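Local structure of CDP-4-keto-6-deoxy-D-glucose-3-dehydrase (Yersinia pseudotuberculosis, 3BB8) at residues Leu46-Met49 against Val50-Ser53; Phe120-Thr123 against Val124-Thr127; Phe244-Trp247 against Gly248-Cys251; Ser355-Ser358 against Arg359-Val363; Pro415-Thr418 against His419-Asp423. The protein probably catalyses, with a pyridoxal-phosphate-type cofactor, the dehydration of CDP-4-keto-6-deoxy-D-glucose at carbon 3 on the way to deoxysugars of the lipopolysaccharide. The protein carries 1 engineered substitution. All blocks are in the same frame, centred on the assembly; numbering follows the deposited sequence.

Contact 1: Leu46-Met49 against Val50-Ser53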
loop_
_atom_site.group_PDB
_atom_site.type_symbol
_atom_site.label_atom_id
_atom_site.label_comp_id
_atom_site.label_asym_id
_atom_site.label_seq_id
_atom_site.Cartn_x
_atom_site.Cartn_y
_atom_site.Cartn_z
ATOM N N LEU A 46 -8.577 4.289 20.624
ATOM C CA LEU A 46 -8.826 5.689 20.302
ATOM C C LEU A 46 -7.822 6.622 20.956
ATOM O O LEU A 46 -7.448 7.642 20.376
ATOM C CB LEU A 46 -10.241 6.111 20.706
ATOM C CG LEU A 46 -11.377 5.641 19.789
ATOM C CD1 LEU A 46 -11.665 4.175 20.058
ATOM C CD2 LEU A 46 -12.623 6.485 20.032
ATOM N N GLN A 47 -7.381 6.274 22.159
ATOM C CA GLN A 47 -6.426 7.115 22.861
ATOM C C GLN A 47 -5.098 7.186 22.112
ATOM O O GLN A 47 -4.627 8.281 21.771
ATOM C CB GLN A 47 -6.210 6.604 24.283
ATOM C CG GLN A 47 -7.429 6.795 25.181
ATOM C CD GLN A 47 -7.150 6.470 26.636
ATOM O OE1 GLN A 47 -6.672 5.382 26.961
ATOM N NE2 GLN A 47 -7.454 7.415 27.523
ATOM N N LEU A 48 -4.504 6.025 21.842
ATOM C CA LEU A 48 -3.237 5.987 21.127
ATOM C C LEU A 48 -3.328 6.688 19.771
ATOM O O LEU A 48 -2.446 7.472 19.423
ATOM C CB LEU A 48 -2.753 4.545 20.950
ATOM C CG LEU A 48 -2.509 3.771 22.246
ATOM C CD1 LEU A 48 -1.586 2.589 21.973
ATOM C CD2 LEU A 48 -1.872 4.685 23.287
ATOM N N MET A 49 -4.384 6.431 19.006
ATOM C CA MET A 49 -4.500 7.090 17.712
ATOM C C MET A 49 -4.462 8.603 17.890
ATOM O O MET A 49 -3.969 9.329 17.023
ATOM C CB MET A 49 -5.786 6.675 16.996
ATOM C CG MET A 49 -5.755 5.246 16.503
ATOM S SD MET A 49 -7.072 4.929 15.334
ATOM C CE MET A 49 -8.478 4.782 16.464
ATOM N N VAL A 50 -4.985 9.077 19.015
ATOM C CA VAL A 50 -4.974 10.506 19.292
ATOM C C VAL A 50 -3.544 10.921 19.610
ATOM O O VAL A 50 -3.083 11.972 19.160
ATOM C CB VAL A 50 -5.911 10.861 20.470
ATOM C CG1 VAL A 50 -5.603 12.258 20.992
ATOM C CG2 VAL A 50 -7.358 10.819 19.992
ATOM N N GLU A 51 -2.838 10.089 20.371
ATOM C CA GLU A 51 -1.452 10.387 20.709
ATOM C C GLU A 51 -0.643 10.551 19.434
ATOM O O GLU A 51 0.045 11.560 19.251
ATOM C CB GLU A 51 -0.843 9.274 21.557
ATOM C CG GLU A 51 -1.152 9.407 23.029
ATOM C CD GLU A 51 0.071 9.168 23.893
ATOM O OE1 GLU A 51 0.525 8.002 23.992
ATOM O OE2 GLU A 51 0.587 10.157 24.464
ATOM N N ALA A 52 -0.737 9.557 18.552
ATOM C CA ALA A 52 -0.027 9.582 17.282
ATOM C C ALA A 52 -0.436 10.813 16.476
ATOM O O ALA A 52 0.401 11.464 15.857
ATOM C CB ALA A 52 -0.323 8.311 16.498
ATOM N N SER A 53 -1.722 11.135 16.488
ATOM C CA SER A 53 -2.201 12.295 15.749
ATOM C C SER A 53 -1.529 13.553 16.285
ATOM O O SER A 53 -1.106 14.420 15.521
ATOM C CB SER A 53 -3.722 12.438 15.886
ATOM O OG SER A 53 -4.401 11.305 15.372
#
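Ser53 folds its hydroxyl back onto the carbonyl of Met49, one helical turn earlier, so that this single oxygen accepts twice. Ser53 OG donates to Met49 O across 2.6 Å. Ser53 N donates to Met49 O across 2.9 Å, and the two donors arrive from opposite faces of the carbonyl plane. The hydroxyl gets there because OG stands opposite its own carbonyl carbon and beside its backbone N (chi1 -61°). Serine suits this buried place, since the helix's own backbone satisfies its polar group.

The other amides follow the regular alpha-helical pattern. Val50 N gives its hydrogen to Leu46 O at 3.2 Å and makes a weak second bond to Gln47 O. Glu51 N reaches Gln47 O at 2.9 Å, and the bond from Ala52 N to Leu48 O (2.8 Å) is nearly straight, at 170°. Val50 lays CG2 against Leu46 O, 3.2 Å away. On the adjoining face Glu51 passes slantwise by Leu48, whose CD2 comes to 4.2 Å from Glu51 OE1. The polar ends of the longer side chains are satisfied elsewhere: Glu51 OE1 forms a salt bridge with Arg62, and Gln47 NE2 donates to Ala11 O.

Helix 43-55 lies among several others. Helix 6-15 packs on Gln47 and Val50, helix 293-323 receives Leu48, Met49 and the small Ala52, and Phe63 of helix 62-75 meets Glu51 and Ala52. Val50 packs on Val50 of the second subunit, which places this helix at the dimer interface.

Contact 2: Phe120-Thr123 against Val124-Thr127. With PLP (pyridoxal-5'-phosphate), chain C.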
loop_
_atom_site.group_PDB
_atom_site.type_symbol
_atom_site.label_atom_id
_atom_site.label_comp_id
_atom_site.label_asym_id
_atom_site.label_seq_id
_atom_site.Cartn_x
_atom_site.Cartn_y
_atom_site.Cartn_z
ATOM N N PHE A 120 -7.866 -17.156 -0.819
ATOM C CA PHE A 120 -8.052 -15.736 -1.056
ATOM C C PHE A 120 -7.164 -15.312 -2.223
ATOM O O PHE A 120 -6.018 -15.752 -2.325
ATOM C CB PHE A 120 -7.692 -14.942 0.200
ATOM C CG PHE A 120 -8.142 -13.518 0.143
ATOM C CD1 PHE A 120 -9.491 -13.207 0.269
ATOM C CD2 PHE A 120 -7.238 -12.495 -0.131
ATOM C CE1 PHE A 120 -9.940 -11.898 0.116
ATOM C CE2 PHE A 120 -7.678 -11.187 -0.287
ATOM C CZ PHE A 120 -9.031 -10.889 -0.165
ATOM N N PRO A 121 -7.689 -14.466 -3.127
ATOM C CA PRO A 121 -6.943 -13.989 -4.296
ATOM C C PRO A 121 -5.506 -13.498 -4.100
ATOM O O PRO A 121 -4.602 -13.973 -4.777
ATOM C CB PRO A 121 -7.867 -12.911 -4.890
ATOM C CG PRO A 121 -8.829 -12.592 -3.790
ATOM C CD PRO A 121 -9.050 -13.909 -3.134
ATOM N N THR A 122 -5.286 -12.584 -3.162
ATOM C CA THR A 122 -3.943 -12.048 -2.952
ATOM C C THR A 122 -2.913 -13.014 -2.337
ATOM O O THR A 122 -1.743 -12.663 -2.151
ATOM C CB THR A 122 -4.003 -10.734 -2.160
ATOM O OG1 THR A 122 -4.588 -10.954 -0.872
ATOM C CG2 THR A 122 -4.849 -9.720 -2.925
ATOM N N THR A 123 -3.342 -14.234 -2.035
ATOM C CA THR A 123 -2.415 -15.247 -1.515
ATOM C C THR A 123 -1.649 -15.759 -2.732
ATOM O O THR A 123 -0.464 -16.084 -2.658
ATOM C CB THR A 123 -3.168 -16.446 -0.893
ATOM O OG1 THR A 123 -3.794 -16.029 0.318
ATOM C CG2 THR A 123 -2.216 -17.619 -0.605
ATOM N N VAL A 124 -2.348 -15.786 -3.864
ATOM C CA VAL A 124 -1.806 -16.295 -5.121
ATOM C C VAL A 124 -1.350 -15.236 -6.127
ATOM O O VAL A 124 -0.392 -15.468 -6.875
ATOM C CB VAL A 124 -2.855 -17.225 -5.805
ATOM C CG1 VAL A 124 -2.354 -17.722 -7.155
ATOM C CG2 VAL A 124 -3.156 -18.419 -4.891
ATOM N N ASN A 125 -2.014 -14.082 -6.150
ATOM C CA ASN A 125 -1.660 -13.046 -7.112
ATOM C C ASN A 125 -0.182 -12.648 -7.170
ATOM O O ASN A 125 0.372 -12.495 -8.257
ATOM C CB ASN A 125 -2.541 -11.804 -6.898
ATOM C CG ASN A 125 -4.018 -12.086 -7.162
ATOM O OD1 ASN A 125 -4.387 -13.187 -7.615
ATOM N ND2 ASN A 125 -4.867 -11.097 -6.903
ATOM N N PRO A 126 0.478 -12.482 -6.009
ATOM C CA PRO A 126 1.895 -12.096 -6.041
ATOM C C PRO A 126 2.712 -13.012 -6.954
ATOM O O PRO A 126 3.587 -12.551 -7.677
ATOM C CB PRO A 126 2.315 -12.190 -4.572
ATOM C CG PRO A 126 1.040 -11.820 -3.839
ATOM C CD PRO A 126 0.001 -12.619 -4.622
ATOM N N THR A 127 2.416 -14.308 -6.917
ATOM C CA THR A 127 3.109 -15.283 -7.755
ATOM C C THR A 127 2.954 -14.907 -9.218
ATOM O O THR A 127 3.929 -14.850 -9.961
ATOM C CB THR A 127 2.537 -16.705 -7.552
ATOM O OG1 THR A 127 2.977 -17.220 -6.289
ATOM C CG2 THR A 127 2.985 -17.634 -8.664
HETATM N N1 PLP C . -5.036 -13.733 2.618
HETATM C C2 PLP C . -6.135 -14.149 3.350
HETATM C C2A PLP C . -6.338 -15.648 3.530
HETATM C C3 PLP C . -7.026 -13.183 3.906
HETATM O O3 PLP C . -8.112 -13.545 4.623
HETATM C C4 PLP C . -6.774 -11.758 3.707
HETATM C C4A PLP C . -7.766 -10.739 4.366
HETATM C C5 PLP C . -5.625 -11.393 2.930
HETATM C C6 PLP C . -4.768 -12.432 2.397
HETATM C C5A PLP C . -5.171 -10.006 2.593
HETATM O O4P PLP C . -5.402 -9.091 3.569
HETATM P P PLP C . -5.950 -7.598 3.335
HETATM O O1P PLP C . -5.582 -6.828 4.586
HETATM O O2P PLP C . -7.574 -7.760 3.184
HETATM O O3P PLP C . -5.336 -7.005 2.062
#
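Asn125 holds CG opposite its carbonyl carbon and beside its own N (chi1 -64°), which swings the amide back over the carbonyl of Pro121, with Asn125 CG 3.1 Å from Pro121 O. The side chain finds its bonds elsewhere: OD1 pairs with the hydroxyl of Tyr386, and ND2 donates to Gly286 O of the second subunit. In Phe120 the ring carbon CG trails away from the backbone N (chi1 -167°), and this spreads the ring over the cofactor, its CD2 3.5 Å from C6 of pyridoxal phosphate. Pro121 CD sits against the opposite face of the ring, 3.4 Å above its plane.

Pro121 O accepts from two amides of the next turn. Asn125 N approaches within the carbonyl plane at 2.9 Å, whereas Val124 N, 3.0 Å from Pro121 O, comes from well above that plane. Pro121 fits the start of the helix, where a missing N-H costs little; Pro126 has no N-H to give Thr122 O, and presses CD against it at 3.0 Å where the helix is kinked.

The two threonines reach toward the cofactor with their hydroxyls, Thr122 OG1 bonded to Ser87 and Thr123 OG1 to Asp191. Helix 121-129 joins strands 112-115 and 133-140 in a beta-alpha-beta unit, and Phe120 and the first turn of the helix form one wall of the pyridoxal-phosphate pocket of the aspartate aminotransferase fold.

Contact 3: Phe244-Trp247 against Gly248-Cys251. With PLP (pyridoxal-5'-phosphate), chain E.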
loop_
_atom_site.group_PDB
_atom_site.type_symbol
_atom_site.label_atom_id
_atom_site.label_comp_id
_atom_site.label_asym_id
_atom_site.label_seq_id
_atom_site.Cartn_x
_atom_site.Cartn_y
_atom_site.Cartn_z
ATOM N N PHE A 244 12.337 -3.608 -0.652
ATOM C CA PHE A 244 11.214 -3.632 -1.584
ATOM C C PHE A 244 10.081 -2.725 -1.086
ATOM O O PHE A 244 9.424 -2.035 -1.869
ATOM C CB PHE A 244 10.705 -5.053 -1.744
ATOM C CG PHE A 244 11.448 -5.853 -2.773
ATOM C CD1 PHE A 244 11.357 -5.529 -4.124
ATOM C CD2 PHE A 244 12.208 -6.962 -2.399
ATOM C CE1 PHE A 244 12.008 -6.298 -5.095
ATOM C CE2 PHE A 244 12.862 -7.739 -3.363
ATOM C CZ PHE A 244 12.759 -7.405 -4.713
ATOM N N ARG A 245 9.869 -2.717 0.224
ATOM C CA ARG A 245 8.825 -1.889 0.792
ATOM C C ARG A 245 9.206 -0.420 0.691
ATOM O O ARG A 245 8.364 0.432 0.431
ATOM C CB ARG A 245 8.572 -2.244 2.266
ATOM C CG ARG A 245 7.403 -1.460 2.860
ATOM C CD ARG A 245 7.361 -1.521 4.386
ATOM N NE ARG A 245 8.504 -0.862 5.009
ATOM C CZ ARG A 245 8.822 -0.972 6.302
ATOM N NH1 ARG A 245 8.081 -1.717 7.124
ATOM N NH2 ARG A 245 9.892 -0.348 6.772
ATOM N N ASP A 246 10.485 -0.132 0.889
ATOM C CA ASP A 246 10.956 1.239 0.855
ATOM C C ASP A 246 11.606 1.733 -0.449
ATOM O O ASP A 246 12.775 2.111 -0.468
ATOM C CB ASP A 246 11.902 1.470 2.041
ATOM C CG ASP A 246 11.279 1.081 3.384
ATOM O OD1 ASP A 246 10.033 1.017 3.495
ATOM O OD2 ASP A 246 12.040 0.851 4.347
ATOM N N TRP A 247 10.825 1.747 -1.527
ATOM C CA TRP A 247 11.245 2.225 -2.844
ATOM C C TRP A 247 12.341 1.403 -3.496
ATOM O O TRP A 247 12.912 1.800 -4.518
ATOM C CB TRP A 247 11.689 3.696 -2.766
ATOM C CG TRP A 247 10.655 4.660 -2.210
ATOM C CD1 TRP A 247 9.539 5.136 -2.850
ATOM C CD2 TRP A 247 10.647 5.253 -0.897
ATOM N NE1 TRP A 247 8.841 5.990 -2.014
ATOM C CE2 TRP A 247 9.497 6.077 -0.814
ATOM C CE3 TRP A 247 11.499 5.170 0.212
ATOM C CZ2 TRP A 247 9.179 6.812 0.340
ATOM C CZ3 TRP A 247 11.183 5.911 1.371
ATOM C CH2 TRP A 247 10.029 6.719 1.419
ATOM N N GLY A 248 12.619 0.241 -2.922
ATOM C CA GLY A 248 13.667 -0.604 -3.459
ATOM C C GLY A 248 15.046 -0.027 -3.183
ATOM O O GLY A 248 16.022 -0.400 -3.838
ATOM N N ARG A 249 15.125 0.879 -2.214
ATOM C CA ARG A 249 16.377 1.558 -1.901
ATOM C C ARG A 249 17.302 0.660 -1.086
ATOM O O ARG A 249 16.854 -0.078 -0.211
ATOM C CB ARG A 249 16.105 2.859 -1.142
ATOM C CG ARG A 249 15.949 2.682 0.359
ATOM C CD ARG A 249 15.816 4.022 1.063
ATOM N NE ARG A 249 15.260 3.882 2.406
ATOM C CZ ARG A 249 14.818 4.897 3.140
ATOM N NH1 ARG A 249 14.863 6.133 2.663
ATOM N NH2 ARG A 249 14.328 4.676 4.353
ATOM N N ASP A 250 18.597 0.730 -1.383
ATOM C CA ASP A 250 19.571 -0.168 -0.775
ATOM C C ASP A 250 19.611 0.005 0.740
ATOM O O ASP A 250 19.079 0.975 1.277
ATOM C CB ASP A 250 20.961 0.068 -1.369
ATOM C CG ASP A 250 21.858 -1.149 -1.254
ATOM O OD1 ASP A 250 21.957 -1.714 -0.145
ATOM O OD2 ASP A 250 22.464 -1.540 -2.274
ATOM N N CYS A 251 20.247 -0.943 1.421
ATOM C CA CYS A 251 20.004 -1.156 2.844
ATOM C C CYS A 251 21.220 -0.762 3.675
ATOM O O CYS A 251 22.347 -0.751 3.179
ATOM C CB CYS A 251 19.636 -2.617 3.111
ATOM S SG CYS A 251 20.785 -3.489 4.201
HETATM N N1 PLP E . 7.240 9.828 -8.417
HETATM C C2 PLP E . 7.933 10.970 -8.064
HETATM C C2A PLP E . 8.527 11.819 -9.192
HETATM C C3 PLP E . 8.065 11.315 -6.684
HETATM O O3 PLP E . 8.738 12.418 -6.286
HETATM C C4 PLP E . 7.465 10.462 -5.657
HETATM C C4A PLP E . 7.611 10.898 -4.174
HETATM C C5 PLP E . 6.774 9.291 -6.083
HETATM C C6 PLP E . 6.681 9.006 -7.500
HETATM C C5A PLP E . 6.092 8.276 -5.213
HETATM O O4P PLP E . 5.581 8.768 -4.056
HETATM P P PLP E . 5.703 8.074 -2.621
HETATM O O1P PLP E . 4.600 8.643 -1.784
HETATM O O2P PLP E . 7.188 8.508 -2.073
HETATM O O3P PLP E . 5.604 6.536 -2.764
#
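Trp247 and Arg249 lie side by side and point the same way, with Trp247 CZ3 over one face of the guanidinium, off toward its rim, 3.9 Å from Arg249 NH1. The two planes are turned 64° apart, so the groups do not stack flat. At its edge, near the ring plane, the indole meets the phosphate of a pyridoxal phosphate housed mainly by the second subunit. Trp247 NE1 donates to O2P of that phosphate at 3.0 Å and, more weakly, to O3P. Tryptophan is apt here: one N-H at the rim of a broad apolar ring can hold an anion while the rest packs.

The backbone that carries them makes a type I' beta turn from Asp246 to Arg249, directly after helix 235-245, closed by Arg249 N donating to Asp246 O at 3.2 Å. Its two central residues, Trp247 and Gly248, both have positive phi, a condition that glycine accepts easily and tryptophan seldom adopts. Arg249 sets CG between its backbone N and carbonyl carbon (chi1 85°), and CG rests 3.3 Å from Asp246 O before the chain runs on extended.

Behind the turn, Asp246 is steadied by a salt bridge in which Arg245 NE meets the syn side of OD1 at 2.9 Å. Arg245 NH1 in turn donates to Thr82 O. Lys290 makes a cation-pi contact with the indole, while Phe120 and Tyr217 of the second subunit bring their rings against it.

Contact 4: Ser355-Ser358 against Arg359-Val363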
loop_
_atom_site.group_PDB
_atom_site.type_symbol
_atom_site.label_atom_id
_atom_site.label_comp_id
_atom_site.label_asym_id
_atom_site.label_seq_id
_atom_site.Cartn_x
_atom_site.Cartn_y
_atom_site.Cartn_z
ATOM N N SER A 355 -29.337 -32.554 0.987
ATOM C CA SER A 355 -30.158 -31.943 2.020
ATOM C C SER A 355 -31.498 -31.488 1.460
ATOM O O SER A 355 -32.425 -31.210 2.218
ATOM C CB SER A 355 -29.443 -30.741 2.635
ATOM O OG SER A 355 -29.370 -29.673 1.709
ATOM N N GLY A 356 -31.595 -31.391 0.139
ATOM C CA GLY A 356 -32.842 -30.967 -0.471
ATOM C C GLY A 356 -33.001 -29.469 -0.675
ATOM O O GLY A 356 -34.027 -29.019 -1.198
ATOM N N VAL A 357 -32.013 -28.687 -0.250
ATOM C CA VAL A 357 -32.066 -27.235 -0.438
ATOM C C VAL A 357 -30.731 -26.693 -0.943
ATOM O O VAL A 357 -29.752 -27.424 -1.035
ATOM C CB VAL A 357 -32.428 -26.498 0.861
ATOM C CG1 VAL A 357 -33.865 -26.784 1.225
ATOM C CG2 VAL A 357 -31.483 -26.909 1.974
ATOM N N SER A 358 -30.702 -25.407 -1.262
ATOM C CA SER A 358 -29.487 -24.773 -1.767
ATOM C C SER A 358 -28.847 -23.818 -0.776
ATOM O O SER A 358 -29.529 -23.241 0.068
ATOM C CB SER A 358 -29.785 -24.004 -3.056
ATOM O OG SER A 358 -29.627 -24.842 -4.186
ATOM N N ARG A 359 -27.530 -23.655 -0.893
ATOM C CA ARG A 359 -26.794 -22.736 -0.035
ATOM C C ARG A 359 -27.502 -21.393 -0.164
ATOM O O ARG A 359 -27.661 -20.665 0.815
ATOM C CB ARG A 359 -25.338 -22.626 -0.507
ATOM C CG ARG A 359 -24.428 -21.786 0.388
ATOM C CD ARG A 359 -22.970 -21.848 -0.089
ATOM N NE ARG A 359 -22.829 -21.357 -1.461
ATOM C CZ ARG A 359 -21.698 -21.371 -2.156
ATOM N NH1 ARG A 359 -20.586 -21.847 -1.618
ATOM N NH2 ARG A 359 -21.684 -20.920 -3.403
ATOM N N ILE A 360 -27.946 -21.085 -1.381
ATOM C CA ILE A 360 -28.668 -19.842 -1.659
ATOM C C ILE A 360 -29.860 -19.705 -0.710
ATOM O O ILE A 360 -30.113 -18.619 -0.173
ATOM C CB ILE A 360 -29.228 -19.806 -3.114
ATOM C CG1 ILE A 360 -28.090 -19.800 -4.136
ATOM C CG2 ILE A 360 -30.094 -18.569 -3.307
ATOM C CD1 ILE A 360 -27.242 -18.539 -4.105
ATOM N N ASP A 361 -30.597 -20.803 -0.519
ATOM C CA ASP A 361 -31.765 -20.786 0.364
ATOM C C ASP A 361 -31.336 -20.505 1.796
ATOM O O ASP A 361 -31.879 -19.618 2.457
ATOM C CB ASP A 361 -32.515 -22.126 0.328
ATOM C CG ASP A 361 -32.993 -22.497 -1.064
ATOM O OD1 ASP A 361 -33.497 -21.600 -1.777
ATOM O OD2 ASP A 361 -32.875 -23.689 -1.439
ATOM N N LEU A 362 -30.354 -21.269 2.264
ATOM C CA LEU A 362 -29.843 -21.117 3.616
ATOM C C LEU A 362 -29.321 -19.696 3.857
ATOM O O LEU A 362 -29.729 -19.034 4.816
ATOM C CB LEU A 362 -28.748 -22.161 3.874
ATOM C CG LEU A 362 -28.229 -22.327 5.310
ATOM C CD1 LEU A 362 -29.392 -22.487 6.266
ATOM C CD2 LEU A 362 -27.308 -23.546 5.390
ATOM N N VAL A 363 -28.435 -19.214 2.986
ATOM C CA VAL A 363 -27.898 -17.863 3.148
ATOM C C VAL A 363 -29.040 -16.845 3.182
ATOM O O VAL A 363 -29.123 -16.004 4.079
ATOM C CB VAL A 363 -26.931 -17.490 1.995
ATOM C CG1 VAL A 363 -26.588 -16.013 2.065
ATOM C CG2 VAL A 363 -25.668 -18.326 2.085
#
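Asp361 reaches back from the first turn of helix 359-368 to take the amide hydrogen of Ser358, the N-cap residue, and so supplies one half of a capping box. The other half is missing, because the side chain of Ser358 makes no capping bond. Asp361 carries CG opposite its carbonyl carbon (chi1 -59°), which directs the carboxylate toward the incoming loop. The bond from Ser358 N to Asp361 OD2 is 2.8 Å long and fairly straight, but it meets the oxygen on its anti side, 34° out of the carboxylate plane.

The same oxygen lies against carbon on both loop residues, with Ser358 CB at 3.5 Å and Val357 CB at 3.7 Å from Asp361 OD2. An aspartate suits this third helical position: it is short enough to fold back, and its negative charge would probably be favoured near the positive end of the helix dipole.

Val357 and Leu362 both pack on Phe432 of helix 419-432, and Val357 also lines the place where a benzamidine molecule is bound. Arg359 leaves the helix with CB against Ser358 C, and its guanidinium donates to backbone carbonyls, NH1 to Thr408 O and NH2 to Met405 O, close to the end of helix 399-407. The helix proper starts at the carbonyl of Ser358, which Asp361 CB touches at 3.2 Å and to which Leu362 N donates a nearly straight bond of 3.1 Å.

Contact 5: Pro415-Thr418 against His419-Asp423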
loop_
_atom_site.group_PDB
_atom_site.type_symbol
_atom_site.label_atom_id
_atom_site.label_comp_id
_atom_site.label_asym_id
_atom_site.label_seq_id
_atom_site.Cartn_x
_atom_site.Cartn_y
_atom_site.Cartn_z
ATOM N N PRO A 415 -14.756 -12.306 18.731
ATOM C CA PRO A 415 -14.924 -11.693 20.056
ATOM C C PRO A 415 -16.129 -10.790 20.283
ATOM O O PRO A 415 -16.538 -10.588 21.426
ATOM C CB PRO A 415 -13.609 -10.949 20.256
ATOM C CG PRO A 415 -12.629 -11.840 19.550
ATOM C CD PRO A 415 -13.363 -12.151 18.268
ATOM N N GLY A 416 -16.690 -10.236 19.213
ATOM C CA GLY A 416 -17.837 -9.357 19.368
ATOM C C GLY A 416 -19.158 -10.094 19.535
ATOM O O GLY A 416 -20.220 -9.473 19.617
ATOM N N LEU A 417 -19.094 -11.421 19.602
ATOM C CA LEU A 417 -20.294 -12.241 19.736
ATOM C C LEU A 417 -20.421 -12.936 21.091
ATOM O O LEU A 417 -19.512 -13.655 21.520
ATOM C CB LEU A 417 -20.318 -13.292 18.616
ATOM C CG LEU A 417 -21.084 -13.004 17.317
ATOM C CD1 LEU A 417 -21.043 -11.538 16.953
ATOM C CD2 LEU A 417 -20.496 -13.864 16.210
ATOM N N THR A 418 -21.558 -12.723 21.756
ATOM C CA THR A 418 -21.826 -13.340 23.058
ATOM C C THR A 418 -22.570 -14.656 22.858
ATOM O O THR A 418 -22.951 -15.001 21.738
ATOM C CB THR A 418 -22.711 -12.444 23.955
ATOM O OG1 THR A 418 -23.992 -12.268 23.341
ATOM C CG2 THR A 418 -22.064 -11.084 24.169
ATOM N N HIS A 419 -22.776 -15.388 23.947
ATOM C CA HIS A 419 -23.493 -16.655 23.880
ATOM C C HIS A 419 -24.937 -16.434 23.440
ATOM O O HIS A 419 -25.545 -17.310 22.834
ATOM C CB HIS A 419 -23.461 -17.354 25.239
ATOM C CG HIS A 419 -22.215 -18.144 25.477
ATOM N ND1 HIS A 419 -20.988 -17.765 24.978
ATOM C CD2 HIS A 419 -22.002 -19.290 26.169
ATOM C CE1 HIS A 419 -20.074 -18.645 25.349
ATOM N NE2 HIS A 419 -20.664 -19.580 26.073
ATOM N N ASP A 420 -25.488 -15.264 23.743
ATOM C CA ASP A 420 -26.853 -14.979 23.338
ATOM C C ASP A 420 -26.914 -14.818 21.829
ATOM O O ASP A 420 -27.933 -15.125 21.201
ATOM C CB ASP A 420 -27.374 -13.724 24.033
ATOM C CG ASP A 420 -27.797 -13.995 25.464
ATOM O OD1 ASP A 420 -26.930 -14.339 26.293
ATOM O OD2 ASP A 420 -29.005 -13.877 25.754
ATOM N N HIS A 421 -25.815 -14.332 21.255
ATOM C CA HIS A 421 -25.699 -14.153 19.816
ATOM C C HIS A 421 -25.694 -15.539 19.184
ATOM O O HIS A 421 -26.501 -15.842 18.305
ATOM C CB HIS A 421 -24.379 -13.447 19.466
ATOM C CG HIS A 421 -24.394 -11.968 19.693
ATOM N ND1 HIS A 421 -25.113 -11.099 18.899
ATOM C CD2 HIS A 421 -23.777 -11.201 20.623
ATOM C CE1 HIS A 421 -24.937 -9.862 19.328
ATOM N NE2 HIS A 421 -24.132 -9.896 20.374
ATOM N N LEU A 422 -24.778 -16.377 19.653
ATOM C CA LEU A 422 -24.629 -17.724 19.134
ATOM C C LEU A 422 -25.858 -18.601 19.328
ATOM O O LEU A 422 -26.267 -19.313 18.405
ATOM C CB LEU A 422 -23.406 -18.390 19.760
ATOM C CG LEU A 422 -22.071 -17.675 19.516
ATOM C CD1 LEU A 422 -20.937 -18.502 20.107
ATOM C CD2 LEU A 422 -21.852 -17.472 18.023
ATOM N N ASP A 423 -26.438 -18.566 20.525
ATOM C CA ASP A 423 -27.625 -19.363 20.803
ATOM C C ASP A 423 -28.711 -18.990 19.800
ATOM O O ASP A 423 -29.427 -19.858 19.299
ATOM C CB ASP A 423 -28.113 -19.115 22.237
ATOM C CG ASP A 423 -27.304 -19.879 23.269
ATOM O OD1 ASP A 423 -27.266 -19.445 24.439
ATOM O OD2 ASP A 423 -26.713 -20.926 22.914
#
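His421 turns one face of its imidazole to Leu417, whose CD1 lies over it. The two side chains cross at about a right angle, and Leu417 CG rests 4.0 Å from His421 CB. A flat ring suits this spot because it offers a broad face to the leucine. The ring edge lies beside Thr418 N, which sits near the ring plane; the 2.9 Å from His421 CD2 to Thr418 N is shorter than a normal contact and so doubtful in detail. The ring is brought there by a chi1 of -78°, which sets CG beside the histidine's own N, facing back past the helix start.

Thr418 is the N-cap of helix 419-432. Its OG1 stands between the backbone N and the carbonyl carbon (chi1 63°) and from there faces the amides of the first turn. It accepts from two of them, though both bonds are weak: Asp420 N is 3.4 Å and His421 N 3.5 Å from Thr418 OG1. A threonine thus gives the early N-H groups, which have no preceding turn to bond to, an acceptor of their own. The carboxylate of Asp420 is exposed at this helix start, where a negative charge is probably welcome.

The first regular helical bond runs from Leu422 N to Thr418 O, at 3.1 Å and 167°. On the buried side Leu417 CD2 meets Leu422 CD2 at 4.3 Å. Leu422 also packs on Asn316 and Tyr319 of helix 293-323; the ring of Tyr319 stacks on His419, and its hydroxyl bonds to Asp423 OD2. Phe27 meets the ring of His421.

Overall arrangement
The five contacts follow one another along the chain, none touching another, all within the aminotransferase-like part of the protein. Contacts 2 and 3 have centres about 22 Å apart in one subunit, yet serve the cofactor in different sites: 120-123 holds its own subunit's pyridoxal phosphate, whereas 244-247 reaches the one in the second subunit. Each site is therefore built from both chains. Contact 1, about 33 Å between centres from contact 2, joins the dimer interface. Contacts 4 and 5 start helices 359-368 and 419-432, their centres about 24 Å apart, and these helices meet through Phe432. The long helix 293-323 touches contacts 1 and 5, linking distant parts of the fold.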